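Local coordinates for protein argininosuccinate lyase (Chelativorans sp., PDB 6RXA) that acts as EDDS lyase, a C-N lyase of the aspartase/fumarase superfamily, here in a variant engineered for enantioselective synthesis, at residues 179-193 with 237-249. The protein carries 2 engineered substitutions. Sequence-based numbering, arbitrary orientation.
Sequences LAKNLDRYRELYARI and HVAEHAFVNAVFL. With NA (sodium ion), chain F.
Two long antiparallel helices of the central helical bundle of the aspartase/fumarase fold pack here, with Tyr186 lying against Val244 and Arg192 paired with Glu240. The axes of 179-193 and 237-249 approach to 10.0 Å, their directions 162° apart. CG1 of Val244 sits over the middle of the Tyr186 ring, a CH-pi contact 3.4 Å from the centroid. With chi1 at -175°, Val244 turns CG1, and not CG2, onto the ring face. At the ring edge, Tyr186 OH donates to Asn245 OD1 at 2.8 Å. A phenylalanine at Tyr186 would probably keep the methyl packing but leave Asn245 OD1 without this donor. One turn on, Leu189 sets CD2 3.5 Å from His241 CA and lays CD1 against the Glu240 carboxylate. At the start of 179-193, Leu179 CD2 meets the edge of the Phe248 ring. The polar flank faces the second subunit. Arg185 NE reaches Glu240 of that subunit, and Glu188 OE1 shares a sodium ion with its counterpart there. A water on this sodium donates to Arg185 O and to Glu240 OE2, tying the ion to both helices. Arg192 grips Glu240 in a side-on salt bridge, using the syn lone pair of each oxygen. Arg192 NE lies 3.0 Å from Glu240 OE1. Arg192 NH2 makes a nearly straight bond of 2.8 Å to Glu240 OE2.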
loop_
_atom_site.group_PDB
_atom_site.type_symbol
_atom_site.label_atom_id
_atom_site.label_comp_id
_atom_site.label_asym_id
_atom_site.label_seq_id
_atom_site.Cartn_x
_atom_site.Cartn_y
_atom_site.Cartn_z
ATOM N N LEU A 179 4.288 -22.917 -5.797
ATOM C CA LEU A 179 4.811 -22.472 -7.076
ATOM C C LEU A 179 3.936 -22.929 -8.227
ATOM O O LEU A 179 3.798 -22.205 -9.216
ATOM C CB LEU A 179 6.238 -22.980 -7.247
ATOM C CG LEU A 179 7.247 -22.396 -6.268
ATOM C CD1 LEU A 179 8.627 -23.034 -6.419
ATOM C CD2 LEU A 179 7.360 -20.881 -6.438
ATOM N N ALA A 180 3.345 -24.113 -8.132
ATOM C CA ALA A 180 2.431 -24.552 -9.175
ATOM C C ALA A 180 1.281 -23.567 -9.332
ATOM O O ALA A 180 0.905 -23.213 -10.457
ATOM C CB ALA A 180 1.933 -25.955 -8.859
ATOM N N LYS A 181 0.735 -23.078 -8.215
ATOM C CA LYS A 181 -0.380 -22.144 -8.288
ATOM C C LYS A 181 0.075 -20.782 -8.798
ATOM O O LYS A 181 -0.649 -20.122 -9.550
ATOM C CB LYS A 181 -1.090 -22.058 -6.937
ATOM C CG LYS A 181 -1.900 -23.322 -6.645
ATOM C CD LYS A 181 -2.667 -23.220 -5.340
ATOM C CE LYS A 181 -1.718 -23.215 -4.162
ATOM N NZ LYS A 181 -2.476 -23.520 -2.903
ATOM N N ASN A 182 1.283 -20.344 -8.421
ATOM C CA ASN A 182 1.813 -19.102 -8.975
ATOM C C ASN A 182 2.063 -19.211 -10.476
ATOM O O ASN A 182 1.838 -18.245 -11.216
ATOM C CB ASN A 182 3.061 -18.668 -8.206
ATOM C CG ASN A 182 2.706 -17.985 -6.893
ATOM O OD1 ASN A 182 1.831 -17.121 -6.858
ATOM N ND2 ASN A 182 3.353 -18.393 -5.808
ATOM N N LEU A 183 2.488 -20.384 -10.954
ATOM C CA LEU A 183 2.638 -20.566 -12.397
ATOM C C LEU A 183 1.285 -20.469 -13.097
ATOM O O LEU A 183 1.181 -19.872 -14.171
ATOM C CB LEU A 183 3.342 -21.889 -12.690
ATOM C CG LEU A 183 4.854 -21.847 -12.434
ATOM C CD1 LEU A 183 5.423 -23.240 -12.343
ATOM C CD2 LEU A 183 5.603 -21.044 -13.510
ATOM N N ASP A 184 0.233 -21.032 -12.500
ATOM C CA ASP A 184 -1.106 -20.826 -13.041
ATOM C C ASP A 184 -1.457 -19.337 -13.077
ATOM O O ASP A 184 -1.988 -18.841 -14.078
ATOM C CB ASP A 184 -2.147 -21.588 -12.225
ATOM C CG ASP A 184 -2.172 -23.079 -12.515
ATOM O OD1 ASP A 184 -1.802 -23.512 -13.631
ATOM O OD2 ASP A 184 -2.607 -23.826 -11.605
ATOM N N ARG A 185 -1.182 -18.601 -11.990
ATOM C CA ARG A 185 -1.513 -17.175 -11.988
ATOM C C ARG A 185 -0.819 -16.455 -13.140
ATOM O O ARG A 185 -1.415 -15.606 -13.817
ATOM C CB ARG A 185 -1.095 -16.507 -10.675
ATOM C CG ARG A 185 -1.927 -16.838 -9.459
ATOM C CD ARG A 185 -1.456 -16.021 -8.190
ATOM N NE ARG A 185 -2.364 -16.425 -7.145
ATOM C CZ ARG A 185 -2.139 -17.395 -6.273
ATOM N NH1 ARG A 185 -0.947 -17.987 -6.177
ATOM N NH2 ARG A 185 -3.112 -17.742 -5.460
ATOM N N TYR A 186 0.460 -16.766 -13.362
ATOM C CA TYR A 186 1.212 -16.105 -14.418
ATOM C C TYR A 186 0.730 -16.505 -15.814
ATOM O O TYR A 186 0.656 -15.653 -16.701
ATOM C CB TYR A 186 2.696 -16.423 -14.273
ATOM C CG TYR A 186 3.476 -15.569 -13.304
ATOM C CD1 TYR A 186 3.528 -14.181 -13.440
ATOM C CD2 TYR A 186 4.208 -16.152 -12.277
ATOM C CE1 TYR A 186 4.273 -13.406 -12.572
ATOM C CE2 TYR A 186 4.961 -15.377 -11.407
ATOM C CZ TYR A 186 4.984 -14.015 -11.555
ATOM O OH TYR A 186 5.740 -13.264 -10.681
ATOM N N ARG A 187 0.415 -17.784 -16.046
ATOM C CA ARG A 187 -0.099 -18.180 -17.360
ATOM C C ARG A 187 -1.479 -17.580 -17.629
ATOM O O ARG A 187 -1.795 -17.201 -18.766
ATOM C CB ARG A 187 -0.157 -19.698 -17.472
ATOM C CG ARG A 187 1.206 -20.377 -17.561
ATOM C CD ARG A 187 1.086 -21.891 -17.773
ATOM N NE ARG A 187 0.563 -22.576 -16.597
ATOM C CZ ARG A 187 1.286 -23.337 -15.775
ATOM N NH1 ARG A 187 2.584 -23.553 -15.987
ATOM N NH2 ARG A 187 0.694 -23.902 -14.739
ATOM N N GLU A 188 -2.320 -17.504 -16.596
ATOM C CA GLU A 188 -3.610 -16.833 -16.735
ATOM C C GLU A 188 -3.425 -15.376 -17.116
ATOM O O GLU A 188 -4.133 -14.856 -17.992
ATOM C CB GLU A 188 -4.379 -16.946 -15.417
ATOM C CG GLU A 188 -4.830 -18.367 -15.088
ATOM C CD GLU A 188 -5.159 -18.569 -13.619
ATOM O OE1 GLU A 188 -5.214 -17.577 -12.873
ATOM O OE2 GLU A 188 -5.343 -19.740 -13.220
ATOM N N LEU A 189 -2.481 -14.699 -16.460
ATOM C CA LEU A 189 -2.159 -13.320 -16.795
ATOM C C LEU A 189 -1.645 -13.209 -18.228
ATOM O O LEU A 189 -2.001 -12.273 -18.954
ATOM C CB LEU A 189 -1.111 -12.819 -15.808
ATOM C CG LEU A 189 -0.420 -11.512 -16.185
ATOM C CD1 LEU A 189 -1.378 -10.335 -16.185
ATOM C CD2 LEU A 189 0.729 -11.240 -15.227
ATOM N N TYR A 190 -0.807 -14.156 -18.652
ATOM C CA TYR A 190 -0.239 -14.091 -19.992
ATOM C C TYR A 190 -1.336 -13.976 -21.039
ATOM O O TYR A 190 -1.197 -13.236 -22.022
ATOM C CB TYR A 190 0.637 -15.317 -20.248
ATOM C CG TYR A 190 1.421 -15.234 -21.549
ATOM C CD1 TYR A 190 2.637 -14.578 -21.596
ATOM C CD2 TYR A 190 0.937 -15.814 -22.723
ATOM C CE1 TYR A 190 3.363 -14.509 -22.776
ATOM C CE2 TYR A 190 1.654 -15.749 -23.908
ATOM C CZ TYR A 190 2.872 -15.097 -23.923
ATOM O OH TYR A 190 3.600 -15.026 -25.094
ATOM N N ALA A 191 -2.446 -14.686 -20.840
ATOM C CA ALA A 191 -3.505 -14.659 -21.843
ATOM C C ALA A 191 -4.127 -13.275 -21.983
ATOM O O ALA A 191 -4.651 -12.940 -23.060
ATOM C CB ALA A 191 -4.584 -15.689 -21.495
ATOM N N ARG A 192 -4.117 -12.487 -20.900
ATOM C CA ARG A 192 -4.625 -11.120 -20.948
ATOM C C ARG A 192 -3.572 -10.131 -21.449
ATOM O O ARG A 192 -3.929 -9.141 -22.096
ATOM C CB ARG A 192 -5.184 -10.694 -19.590
ATOM C CG ARG A 192 -6.592 -11.232 -19.324
ATOM C CD ARG A 192 -7.142 -10.815 -17.944
ATOM N NE ARG A 192 -6.512 -11.513 -16.829
ATOM C CZ ARG A 192 -6.860 -12.731 -16.419
ATOM N NH1 ARG A 192 -7.830 -13.394 -17.041
ATOM N NH2 ARG A 192 -6.241 -13.289 -15.398
ATOM N N ILE A 193 -2.286 -10.363 -21.153
ATOM C CA ILE A 193 -1.230 -9.490 -21.667
ATOM C C ILE A 193 -1.105 -9.645 -23.175
ATOM O O ILE A 193 -0.892 -8.664 -23.895
ATOM C CB ILE A 193 0.108 -9.788 -20.963
ATOM C CG1 ILE A 193 0.093 -9.243 -19.538
ATOM C CG2 ILE A 193 1.279 -9.176 -21.732
ATOM C CD1 ILE A 193 1.342 -9.469 -18.756
ATOM N N HIS A 237 -4.109 -5.378 -16.718
ATOM C CA HIS A 237 -3.037 -6.357 -16.883
ATOM C C HIS A 237 -1.737 -5.885 -16.250
ATOM O O HIS A 237 -0.934 -6.713 -15.796
ATOM C CB HIS A 237 -2.830 -6.653 -18.372
ATOM C CG HIS A 237 -2.523 -5.441 -19.201
ATOM N ND1 HIS A 237 -3.449 -4.445 -19.421
ATOM C CD2 HIS A 237 -1.403 -5.071 -19.869
ATOM C CE1 HIS A 237 -2.911 -3.506 -20.179
ATOM N NE2 HIS A 237 -1.674 -3.868 -20.479
ATOM N N VAL A 238 -1.501 -4.572 -16.217
ATOM C CA VAL A 238 -0.301 -4.040 -15.573
ATOM C C VAL A 238 -0.407 -4.194 -14.059
ATOM O O VAL A 238 0.533 -4.645 -13.388
ATOM C CB VAL A 238 -0.078 -2.577 -16.004
ATOM C CG1 VAL A 238 1.189 -2.014 -15.412
ATOM C CG2 VAL A 238 -0.047 -2.479 -17.533
ATOM N N ALA A 239 -1.564 -3.825 -13.501
ATOM C CA ALA A 239 -1.819 -4.055 -12.086
ATOM C C ALA A 239 -1.715 -5.535 -11.744
ATOM O O ALA A 239 -1.124 -5.900 -10.716
ATOM C CB ALA A 239 -3.203 -3.521 -11.717
ATOM N N GLU A 240 -2.264 -6.405 -12.602
ATOM C CA GLU A 240 -2.247 -7.834 -12.320
ATOM C C GLU A 240 -0.831 -8.398 -12.365
ATOM O O GLU A 240 -0.473 -9.241 -11.536
ATOM C CB GLU A 240 -3.172 -8.584 -13.274
ATOM C CG GLU A 240 -3.304 -10.052 -12.963
ATOM C CD GLU A 240 -4.186 -10.797 -13.944
ATOM O OE1 GLU A 240 -4.855 -10.168 -14.774
ATOM O OE2 GLU A 240 -4.211 -12.034 -13.880
ATOM N N HIS A 241 -0.012 -7.941 -13.308
ATOM C CA HIS A 241 1.390 -8.359 -13.351
ATOM C C HIS A 241 2.114 -7.956 -12.067
ATOM O O HIS A 241 2.828 -8.767 -11.455
ATOM C CB HIS A 241 2.022 -7.748 -14.603
ATOM C CG HIS A 241 3.326 -8.355 -14.990
ATOM N ND1 HIS A 241 3.839 -8.242 -16.266
ATOM C CD2 HIS A 241 4.234 -9.062 -14.277
ATOM C CE1 HIS A 241 5.005 -8.862 -16.321
ATOM N NE2 HIS A 241 5.270 -9.365 -15.128
ATOM N N ALA A 242 1.894 -6.728 -11.607
ATOM C CA ALA A 242 2.474 -6.289 -10.345
ATOM C C ALA A 242 1.987 -7.146 -9.182
ATOM O O ALA A 242 2.770 -7.487 -8.277
ATOM C CB ALA A 242 2.148 -4.815 -10.103
ATOM N N PHE A 243 0.703 -7.510 -9.181
ATOM C CA PHE A 243 0.193 -8.332 -8.096
ATOM C C PHE A 243 0.810 -9.730 -8.089
ATOM O O PHE A 243 1.204 -10.239 -7.029
ATOM C CB PHE A 243 -1.322 -8.489 -8.136
ATOM C CG PHE A 243 -1.781 -9.556 -7.201
ATOM C CD1 PHE A 243 -1.730 -9.348 -5.822
ATOM C CD2 PHE A 243 -2.183 -10.785 -7.667
ATOM C CE1 PHE A 243 -2.093 -10.332 -4.949
ATOM C CE2 PHE A 243 -2.558 -11.782 -6.783
ATOM C CZ PHE A 243 -2.496 -11.556 -5.418
ATOM N N VAL A 244 0.831 -10.415 -9.242
ATOM C CA VAL A 244 1.350 -11.778 -9.216
ATOM C C VAL A 244 2.809 -11.756 -8.763
ATOM O O VAL A 244 3.245 -12.600 -7.969
ATOM C CB VAL A 244 1.148 -12.522 -10.549
ATOM C CG1 VAL A 244 1.619 -13.975 -10.384
ATOM C CG2 VAL A 244 -0.307 -12.487 -10.966
ATOM N N ASN A 245 3.572 -10.758 -9.222
ATOM C CA ASN A 245 4.943 -10.610 -8.742
ATOM C C ASN A 245 4.967 -10.484 -7.221
ATOM O O ASN A 245 5.779 -11.124 -6.541
ATOM C CB ASN A 245 5.600 -9.378 -9.360
ATOM C CG ASN A 245 5.989 -9.547 -10.814
ATOM O OD1 ASN A 245 5.761 -10.587 -11.448
ATOM N ND2 ASN A 245 6.587 -8.489 -11.363
ATOM N N ALA A 246 4.094 -9.643 -6.663
ATOM C CA ALA A 246 4.115 -9.415 -5.224
ATOM C C ALA A 246 3.732 -10.673 -4.449
ATOM O O ALA A 246 4.343 -10.989 -3.422
ATOM C CB ALA A 246 3.197 -8.266 -4.830
ATOM N N VAL A 247 2.683 -11.377 -4.885
ATOM C CA VAL A 247 2.254 -12.554 -4.119
ATOM C C VAL A 247 3.258 -13.697 -4.251
ATOM O O VAL A 247 3.605 -14.353 -3.259
ATOM C CB VAL A 247 0.798 -12.967 -4.426
ATOM C CG1 VAL A 247 0.681 -13.696 -5.753
ATOM C CG2 VAL A 247 0.261 -13.841 -3.276
ATOM N N PHE A 248 3.753 -13.945 -5.471
ATOM C CA PHE A 248 4.822 -14.912 -5.669
ATOM C C PHE A 248 6.024 -14.587 -4.785
ATOM O O PHE A 248 6.555 -15.453 -4.077
ATOM C CB PHE A 248 5.234 -14.960 -7.150
ATOM C CG PHE A 248 6.607 -15.530 -7.344
ATOM C CD1 PHE A 248 6.862 -16.858 -7.063
ATOM C CD2 PHE A 248 7.656 -14.726 -7.723
ATOM C CE1 PHE A 248 8.118 -17.377 -7.168
ATOM C CE2 PHE A 248 8.923 -15.236 -7.840
ATOM C CZ PHE A 248 9.171 -16.562 -7.571
ATOM N N LEU A 249 6.454 -13.326 -4.791
ATOM C CA LEU A 249 7.621 -12.958 -3.997
ATOM C C LEU A 249 7.346 -13.080 -2.508
ATOM O O LEU A 249 8.286 -13.318 -1.742
ATOM C CB LEU A 249 8.135 -11.565 -4.372
ATOM C CG LEU A 249 8.952 -11.515 -5.678
ATOM C CD1 LEU A 249 9.169 -10.093 -6.145
ATOM C CD2 LEU A 249 10.296 -12.209 -5.475
HETATM NA NA NA F . -5.850 -15.416 -12.601
HETATM O O HOH W 1 3.472 -17.172 -3.124
HETATM O O HOH W 2 -3.725 -14.344 -12.711
HETATM O O HOH W 3 -7.227 -14.513 -10.879
#